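Local coordinates for protein diaminopimelate decarboxylase (Methanocaldococcus jannaschii, PDB 1TWI) that catalyses the pyridoxal phosphate-dependent decarboxylation of meso-diaminopimelate to L-lysine, the last step of lysine biosynthesis, as a homodimer, at residues A87-G92 against K106-N111. Sequence-based numbering, arbitrary orientation.
With PLP (pyridoxal-5'-phosphate), chain E.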
ATOM      1  N   ALA A  87       1.387   1.963 -24.911  1.00 10.80           N
ATOM      2  CA  ALA A  87       1.002   1.652 -23.533  1.00 11.03           C
ATOM      3  C   ALA A  87       0.930   0.173 -23.244  1.00 10.48           C
ATOM      4  O   ALA A  87       0.380  -0.582 -24.032  1.00 10.42           O
ATOM      5  CB  ALA A  87      -0.382   2.255 -23.222  1.00 11.52           C
ATOM      6  N   ASP A  88       1.497  -0.215 -22.113  1.00  9.78           N
ATOM      7  CA  ASP A  88       1.396  -1.591 -21.584  1.00 10.58           C
ATOM      8  C   ASP A  88       0.320  -1.426 -20.449  1.00 10.41           C
ATOM      9  O   ASP A  88       0.609  -0.828 -19.436  1.00 10.07           O
ATOM     10  CB  ASP A  88       2.749  -2.029 -20.999  1.00  8.26           C
ATOM     11  CG  ASP A  88       2.586  -3.017 -19.854  1.00 14.24           C
ATOM     12  OD1 ASP A  88       1.525  -3.750 -19.795  1.00 15.11           O
ATOM     13  OD2 ASP A  88       3.469  -3.052 -18.972  1.00 12.54           O
ATOM     14  N   VAL A  89      -0.903  -1.935 -20.631  1.00 10.87           N
ATOM     15  CA  VAL A  89      -1.944  -1.794 -19.611  1.00  9.53           C
ATOM     16  C   VAL A  89      -2.193  -3.150 -18.973  1.00 10.82           C
ATOM     17  O   VAL A  89      -2.054  -4.181 -19.640  1.00 11.61           O
ATOM     18  CB  VAL A  89      -3.264  -1.231 -20.239  1.00  7.95           C
ATOM     19  CG1 VAL A  89      -2.958   0.206 -20.848  1.00 10.84           C
ATOM     20  CG2 VAL A  89      -3.797  -2.231 -21.359  1.00  7.16           C
ATOM     21  N   VAL A  90      -2.553  -3.178 -17.687  1.00 13.22           N
ATOM     22  CA  VAL A  90      -2.740  -4.474 -17.005  1.00 11.46           C
ATOM     23  C   VAL A  90      -4.134  -4.642 -16.415  1.00 11.94           C
ATOM     24  O   VAL A  90      -4.412  -5.589 -15.682  1.00 10.56           O
ATOM     25  CB  VAL A  90      -1.669  -4.672 -15.890  1.00 12.33           C
ATOM     26  CG1 VAL A  90      -0.303  -4.780 -16.489  1.00 15.12           C
ATOM     27  CG2 VAL A  90      -1.697  -3.554 -14.908  1.00 12.25           C
ATOM     28  N   SER A  91      -5.025  -3.715 -16.770  1.00 11.62           N
ATOM     29  CA  SER A  91      -6.409  -3.763 -16.277  1.00 10.53           C
ATOM     30  C   SER A  91      -7.350  -2.939 -17.179  1.00 10.93           C
ATOM     31  O   SER A  91      -6.903  -2.064 -17.949  1.00  8.32           O
ATOM     32  CB  SER A  91      -6.451  -3.131 -14.882  1.00 12.87           C
ATOM     33  OG  SER A  91      -6.384  -1.712 -15.046  1.00  8.22           O
ATOM     34  N   GLY A  92      -8.653  -3.186 -17.050  1.00 10.18           N
ATOM     35  CA  GLY A  92      -9.603  -2.375 -17.799  1.00 11.24           C
ATOM     36  C   GLY A  92      -9.437  -0.876 -17.448  1.00 11.15           C
ATOM     37  O   GLY A  92      -9.643  -0.039 -18.305  1.00 12.29           O
ATOM     38  N   LYS A 106      -3.124   0.405 -31.964  1.00 13.94           N
ATOM     39  CA  LYS A 106      -2.081  -0.499 -32.396  1.00 16.31           C
ATOM     40  C   LYS A 106      -0.820  -0.352 -31.579  1.00 14.88           C
ATOM     41  O   LYS A 106       0.149  -1.019 -31.898  1.00 14.96           O
ATOM     42  CB  LYS A 106      -1.735  -0.302 -33.881  1.00 19.73           C
ATOM     43  CG  LYS A 106      -2.639  -1.057 -34.842  1.00 26.82           C
ATOM     44  CD  LYS A 106      -3.043  -2.490 -34.351  1.00 30.79           C
ATOM     45  CE  LYS A 106      -4.425  -2.425 -33.701  1.00 27.29           C
ATOM     46  NZ  LYS A 106      -4.862  -3.764 -33.283  1.00 34.82           N
ATOM     47  N   LYS A 107      -0.792   0.559 -30.600  1.00 14.31           N
ATOM     48  CA  LYS A 107       0.382   0.672 -29.728  1.00 13.51           C
ATOM     49  C   LYS A 107      -0.024   0.290 -28.301  1.00 11.50           C
ATOM     50  O   LYS A 107       0.624   0.680 -27.349  1.00 11.01           O
ATOM     51  CB  LYS A 107       0.950   2.104 -29.711  1.00 12.37           C
ATOM     52  CG  LYS A 107       1.545   2.533 -31.060  1.00 14.65           C
ATOM     53  CD  LYS A 107       2.100   3.995 -30.981  1.00 14.05           C
ATOM     54  CE  LYS A 107       2.927   4.379 -32.251  1.00 16.63           C
ATOM     55  NZ  LYS A 107       3.456   5.782 -32.133  1.00 18.77           N
ATOM     56  N   ILE A 108      -1.117  -0.442 -28.164  1.00  9.92           N
ATOM     57  CA  ILE A 108      -1.549  -0.862 -26.829  1.00  8.59           C
ATOM     58  C   ILE A 108      -1.454  -2.382 -26.682  1.00  9.52           C
ATOM     59  O   ILE A 108      -2.020  -3.107 -27.520  1.00  9.41           O
ATOM     60  CB  ILE A 108      -3.016  -0.408 -26.559  1.00  7.36           C
ATOM     61  CG1 ILE A 108      -3.078   1.139 -26.513  1.00  8.98           C
ATOM     62  CG2 ILE A 108      -3.489  -0.912 -25.160  1.00  8.09           C
ATOM     63  CD1 ILE A 108      -4.535   1.716 -26.350  1.00  9.71           C
ATOM     64  N   VAL A 109      -0.744  -2.855 -25.640  1.00  9.30           N
ATOM     65  CA  VAL A 109      -0.693  -4.306 -25.367  1.00  9.34           C
ATOM     66  C   VAL A 109      -1.277  -4.467 -23.965  1.00  9.15           C
ATOM     67  O   VAL A 109      -1.111  -3.609 -23.086  1.00  9.55           O
ATOM     68  CB  VAL A 109       0.761  -4.935 -25.431  1.00  8.82           C
ATOM     69  CG1 VAL A 109       1.245  -4.928 -26.953  1.00  7.56           C
ATOM     70  CG2 VAL A 109       1.747  -4.149 -24.559  1.00 10.60           C
ATOM     71  N   PHE A 110      -1.983  -5.568 -23.778  1.00  8.89           N
ATOM     72  CA  PHE A 110      -2.686  -5.839 -22.504  1.00 10.82           C
ATOM     73  C   PHE A 110      -2.068  -7.057 -21.786  1.00 10.03           C
ATOM     74  O   PHE A 110      -2.119  -8.175 -22.293  1.00 10.99           O
ATOM     75  CB  PHE A 110      -4.182  -6.108 -22.855  1.00 10.67           C
ATOM     76  CG  PHE A 110      -5.142  -5.980 -21.683  1.00 12.33           C
ATOM     77  CD1 PHE A 110      -4.708  -6.163 -20.371  1.00 12.22           C
ATOM     78  CD2 PHE A 110      -6.504  -5.741 -21.923  1.00 13.61           C
ATOM     79  CE1 PHE A 110      -5.607  -6.131 -19.278  1.00 14.56           C
ATOM     80  CE2 PHE A 110      -7.419  -5.692 -20.867  1.00 13.70           C
ATOM     81  CZ  PHE A 110      -6.971  -5.896 -19.518  1.00 14.82           C
ATOM     82  N   ASN A 111      -1.426  -6.824 -20.648  1.00 11.36           N
ATOM     83  CA  ASN A 111      -0.818  -7.888 -19.819  1.00 11.31           C
ATOM     84  C   ASN A 111      -1.723  -8.182 -18.645  1.00 10.99           C
ATOM     85  O   ASN A 111      -2.569  -7.358 -18.288  1.00 10.07           O
ATOM     86  CB  ASN A 111       0.523  -7.393 -19.212  1.00 11.75           C
ATOM     87  CG  ASN A 111       1.638  -7.453 -20.196  1.00 10.68           C
ATOM     88  OD1 ASN A 111       1.934  -8.520 -20.684  1.00 12.93           O
ATOM     89  ND2 ASN A 111       2.263  -6.295 -20.514  1.00 12.62           N
TER
HETATM   90  N1  PLP E1501       5.855  -5.218 -18.192  1.00 11.88           N
HETATM   91  C2  PLP E1501       5.254  -6.037 -17.252  1.00 13.84           C
HETATM   92  C2A PLP E1501       4.546  -7.303 -17.791  1.00  9.82           C
HETATM   93  C3  PLP E1501       5.313  -5.641 -15.918  1.00 13.40           C
HETATM   94  O3  PLP E1501       4.712  -6.467 -15.023  1.00 14.70           O
HETATM   95  C4  PLP E1501       5.964  -4.515 -15.486  1.00 12.19           C
HETATM   96  C4A PLP E1501       5.969  -4.168 -13.959  1.00 15.34           C
HETATM   97  O4A PLP E1501       5.193  -4.763 -13.280  1.00 31.71           O
HETATM   98  C5  PLP E1501       6.583  -3.675 -16.438  1.00 11.70           C
HETATM   99  C6  PLP E1501       6.515  -4.070 -17.765  1.00 10.63           C
HETATM  100  C5A PLP E1501       7.353  -2.393 -16.154  1.00 11.40           C
HETATM  101  O4P PLP E1501       8.475  -2.616 -15.260  1.00 14.22           O
HETATM  102  P   PLP E1501       9.504  -1.460 -14.920  1.00 12.13           P
HETATM  103  O1P PLP E1501      10.440  -2.102 -13.981  1.00 12.88           O
HETATM  104  O2P PLP E1501       8.691  -0.381 -14.261  1.00 12.61           O
HETATM  105  O3P PLP E1501      10.146  -1.034 -16.162  1.00 13.65           O
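Asp88 and Asn111 meet beside the cofactor, where Asn111 ND2 donates a short hydrogen bond to Asp88 OD1 (2.7 Å). The donor comes down from above the carboxylate plane, 68° out of it, while OD1 lies almost in the amide plane of Asn111; the carboxylate and amide planes stand 88° apart. The other carboxylate oxygen, Asp88 OD2, sits 3.3 Å from N1 of the pyridoxal phosphate ring and forms a salt bridge with Lys69, the residue that can carry the cofactor as a Schiff base but is unattached here. Asn111 is fixed further by Glu290, which also takes a bond from ND2, and by Asn132, which donates to OD1; its amide packs against the C2A methyl of the cofactor.

Behind this pair, the backbones of 87-89 and 108-110 run parallel. Ala87 N reaches Lys107 O (2.9 Å), Ala87 O accepts from Val109 N, Val89 N donates to Val109 O, and Val89 O accepts from Asn111 N (2.9 Å). On the face turned from the cofactor, Val89 CG2 packs against Ile108 CG2 and Phe110 CG, both at 4.0 Å. Phe110 swings its ring past Val89 O to the Val90-Ser91 peptide because chi1 (-162°) turns CG opposite the backbone N, and Phe110 CE1 lies 3.5 Å from Ser91 N. Ser91 OG caps helix 92-100 at Glu94 N and also bonds Asn396 O of the second subunit.

Strand 86-89, helix 92-100 and strand 108-110 form a beta-alpha-beta unit of the TIM-type barrel that forms the pyridoxal-binding domain in the Orn/Lys/Arg decarboxylase class-II family, with the cofactor-binding side chains at the C-terminal ends of its strands.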